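Local coordinates for protein response regulator (Caulobacter vibrioides, PDB 3N0R) that probably relays a two-component stress signal, its phosphorylatable receiver domain controlling a sigma-like domain that acts as a decoy for an anti-sigma factor, at residues 164-169 against 189-194. The protein carries 1 engineered substitution. Numbering follows the deposited sequence.
Sequences LIIEDE and DIAATR
I165 and I190 both hold CG1 anti to the carbonyl carbon (chi1 -64° and -56°), and the CG2 methyls, anti to the backbone N, meet at 4.1 Å. The two side chains lie alongside one another on the sheet face covered by helix 170-182. On the other face, packed by helix 194-203, L164 holds CG anti to the backbone N (chi1 171°), and CD1 reaches D189, 3.6 Å from its O and 3.9 Å from its CB, while I166 CG2 comes within 3.8 Å of A191 O.

Three hydrogen bonds join the parallel strands. I165 N reaches D189 O at 3.1 Å, I165 O takes A191 N at 2.8 Å, and E167 N closes on A191 O at 2.9 Å, the most bent. CA-H...O contacts from I190 and I166 give I165 O and A191 O, respectively, a second, weaker partner.

Past the strand ends, D168 CB sits 3.3 Å from A192 O, and one water donates to D168 OD2 and A192 O. E167 OE1 accepts E169 N through its anti lone pair, tying this side chain to the backbone two residues on, and E167 OE2 lies near OD2 of D212, the predicted phosphorylation site. This is the first beta-alpha-beta unit of the receiver fold: apolar packing and backbone bonds fix the strands, while the carboxylates of E167 and D168 gather in the loop beyond, consistent with the acidic pocket of response regulators.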
ATOM      1  N   LEU A 164      -6.163   3.574  17.094  1.00 13.23           N
ATOM      2  CA  LEU A 164      -5.899   2.488  18.042  1.00 13.68           C
ATOM      3  C   LEU A 164      -4.771   1.623  17.496  1.00 13.95           C
ATOM      4  O   LEU A 164      -4.785   1.241  16.317  1.00 14.37           O
ATOM      5  CB  LEU A 164      -7.156   1.630  18.216  1.00 14.60           C
ATOM      6  CG  LEU A 164      -6.981   0.329  19.001  1.00 16.00           C
ATOM      7  CD1 LEU A 164      -6.591   0.615  20.452  1.00 16.87           C
ATOM      8  CD2 LEU A 164      -8.267  -0.483  18.961  1.00 17.10           C
ATOM      9  N   ILE A 165      -3.790   1.333  18.345  1.00 13.67           N
ATOM     10  CA  ILE A 165      -2.705   0.429  17.982  1.00 13.47           C
ATOM     11  C   ILE A 165      -2.882  -0.874  18.756  1.00 13.71           C
ATOM     12  O   ILE A 165      -3.139  -0.843  19.958  1.00 14.68           O
ATOM     13  CB  ILE A 165      -1.334   1.066  18.315  1.00 13.90           C
ATOM     14  CG1 ILE A 165      -1.114   2.326  17.472  1.00 15.87           C
ATOM     15  CG2 ILE A 165      -0.198   0.054  18.120  1.00 14.92           C
ATOM     16  CD1 ILE A 165      -0.050   3.232  17.996  1.00 17.33           C
ATOM     17  N   ILE A 166      -2.762  -2.009  18.067  1.00 13.54           N
ATOM     18  CA  ILE A 166      -2.794  -3.320  18.717  1.00 15.09           C
ATOM     19  C   ILE A 166      -1.453  -4.006  18.465  1.00 15.04           C
ATOM     20  O   ILE A 166      -1.176  -4.489  17.365  1.00 15.83           O
ATOM     21  CB  ILE A 166      -3.972  -4.204  18.235  1.00 14.93           C
ATOM     22  CG1 ILE A 166      -5.298  -3.424  18.255  1.00 15.83           C
ATOM     23  CG2 ILE A 166      -4.060  -5.470  19.080  1.00 16.29           C
ATOM     24  CD1 ILE A 166      -6.457  -4.141  17.571  1.00 16.25           C
ATOM     25  N   GLU A 167      -0.607  -3.995  19.486  1.00 15.43           N
ATOM     26  CA  GLU A 167       0.770  -4.440  19.360  1.00 16.66           C
ATOM     27  C   GLU A 167       1.280  -4.753  20.750  1.00 17.70           C
ATOM     28  O   GLU A 167       1.150  -3.934  21.658  1.00 19.34           O
ATOM     29  CB  GLU A 167       1.621  -3.331  18.729  1.00 17.52           C
ATOM     30  CG  GLU A 167       3.094  -3.671  18.615  1.00 17.93           C
ATOM     31  CD  GLU A 167       3.335  -4.900  17.776  1.00 19.67           C
ATOM     32  OE1 GLU A 167       3.808  -5.918  18.321  1.00 22.67           O
ATOM     33  OE2 GLU A 167       3.041  -4.849  16.564  1.00 20.41           O
ATOM     34  N   ASP A 168       1.870  -5.931  20.923  1.00 18.43           N
ATOM     35  CA  ASP A 168       2.377  -6.321  22.239  1.00 20.20           C
ATOM     36  C   ASP A 168       3.894  -6.198  22.387  1.00 19.53           C
ATOM     37  O   ASP A 168       4.404  -6.207  23.500  1.00 22.01           O
ATOM     38  CB  ASP A 168       1.890  -7.720  22.650  1.00 22.95           C
ATOM     39  CG  ASP A 168       2.307  -8.800  21.679  1.00 25.70           C
ATOM     40  OD1 ASP A 168       2.729  -8.485  20.549  1.00 26.67           O
ATOM     41  OD2 ASP A 168       2.191  -9.984  22.056  1.00 29.39           O
ATOM     42  N   GLU A 169       4.624  -6.084  21.282  1.00 19.08           N
ATOM     43  CA  GLU A 169       6.070  -5.890  21.382  1.00 20.20           C
ATOM     44  C   GLU A 169       6.304  -4.438  21.768  1.00 19.40           C
ATOM     45  O   GLU A 169       5.962  -3.546  21.010  1.00 18.93           O
ATOM     46  CB  GLU A 169       6.759  -6.183  20.052  1.00 21.41           C
ATOM     47  CG  GLU A 169       6.767  -7.631  19.632  1.00 26.94           C
ATOM     48  CD  GLU A 169       7.834  -7.897  18.589  1.00 31.81           C
ATOM     49  OE1 GLU A 169       7.568  -7.683  17.389  1.00 32.43           O
ATOM     50  OE2 GLU A 169       8.955  -8.291  18.974  1.00 35.19           O
ATOM     51  N   ASP A 189      -5.285   4.667  22.254  1.00 16.64           N
ATOM     52  CA  ASP A 189      -4.843   3.572  23.114  1.00 15.82           C
ATOM     53  C   ASP A 189      -3.878   2.676  22.354  1.00 14.70           C
ATOM     54  O   ASP A 189      -3.798   2.720  21.121  1.00 15.16           O
ATOM     55  CB  ASP A 189      -6.025   2.745  23.648  1.00 16.87           C
ATOM     56  CG  ASP A 189      -5.755   2.131  25.029  1.00 18.01           C
ATOM     57  OD1 ASP A 189      -4.612   2.155  25.526  1.00 16.94           O
ATOM     58  OD2 ASP A 189      -6.719   1.618  25.635  1.00 20.79           O
ATOM     59  N   ILE A 190      -3.130   1.890  23.123  1.00 14.67           N
ATOM     60  CA  ILE A 190      -2.271   0.837  22.610  1.00 15.17           C
ATOM     61  C   ILE A 190      -2.618  -0.413  23.398  1.00 15.24           C
ATOM     62  O   ILE A 190      -2.403  -0.472  24.611  1.00 16.69           O
ATOM     63  CB  ILE A 190      -0.771   1.151  22.773  1.00 15.87           C
ATOM     64  CG1 ILE A 190      -0.421   2.494  22.116  1.00 16.38           C
ATOM     65  CG2 ILE A 190       0.064  -0.004  22.220  1.00 17.47           C
ATOM     66  CD1 ILE A 190       1.029   2.880  22.269  1.00 17.77           C
ATOM     67  N   ALA A 191      -3.175  -1.398  22.708  1.00 15.57           N
ATOM     68  CA  ALA A 191      -3.624  -2.637  23.326  1.00 16.10           C
ATOM     69  C   ALA A 191      -2.613  -3.739  23.066  1.00 17.03           C
ATOM     70  O   ALA A 191      -2.152  -3.899  21.931  1.00 18.07           O
ATOM     71  CB  ALA A 191      -4.969  -3.028  22.748  1.00 16.98           C
ATOM     72  N   ALA A 192      -2.283  -4.504  24.105  1.00 18.18           N
ATOM     73  CA  ALA A 192      -1.311  -5.588  23.988  1.00 19.38           C
ATOM     74  C   ALA A 192      -1.967  -6.939  23.737  1.00 20.73           C
ATOM     75  O   ALA A 192      -1.289  -7.904  23.399  1.00 22.99           O
ATOM     76  CB  ALA A 192      -0.434  -5.661  25.235  1.00 21.17           C
ATOM     77  N   THR A 193      -3.277  -7.015  23.932  1.00 20.25           N
ATOM     78  CA  THR A 193      -4.013  -8.265  23.763  1.00 21.25           C
ATOM     79  C   THR A 193      -5.317  -8.005  23.026  1.00 21.28           C
ATOM     80  O   THR A 193      -5.757  -6.863  22.906  1.00 19.97           O
ATOM     81  CB  THR A 193      -4.367  -8.913  25.117  1.00 22.42           C
ATOM     82  OG1 THR A 193      -5.361  -8.120  25.778  1.00 24.08           O
ATOM     83  CG2 THR A 193      -3.133  -9.040  26.010  1.00 24.26           C
ATOM     84  N   ARG A 194      -5.949  -9.075  22.553  1.00 21.88           N
ATOM     85  CA  ARG A 194      -7.240  -8.954  21.894  1.00 22.29           C
ATOM     86  C   ARG A 194      -8.276  -8.326  22.820  1.00 22.52           C
ATOM     87  O   ARG A 194      -9.092  -7.516  22.383  1.00 22.04           O
ATOM     88  CB  ARG A 194      -7.730 -10.321  21.419  1.00 24.47           C
ATOM     89  CG  ARG A 194      -7.059 -10.821  20.154  1.00 25.89           C
ATOM     90  CD  ARG A 194      -7.518 -12.237  19.851  1.00 27.99           C
ATOM     91  NE  ARG A 194      -7.053 -13.167  20.877  1.00 30.29           N
ATOM     92  CZ  ARG A 194      -7.686 -14.284  21.223  1.00 32.94           C
ATOM     93  NH1 ARG A 194      -8.823 -14.618  20.631  1.00 33.96           N
ATOM     94  NH2 ARG A 194      -7.181 -15.068  22.167  1.00 33.95           N
TER
HETATM   95  O   HOH W   1      -0.131 -10.336  23.692  1.00 31.60           O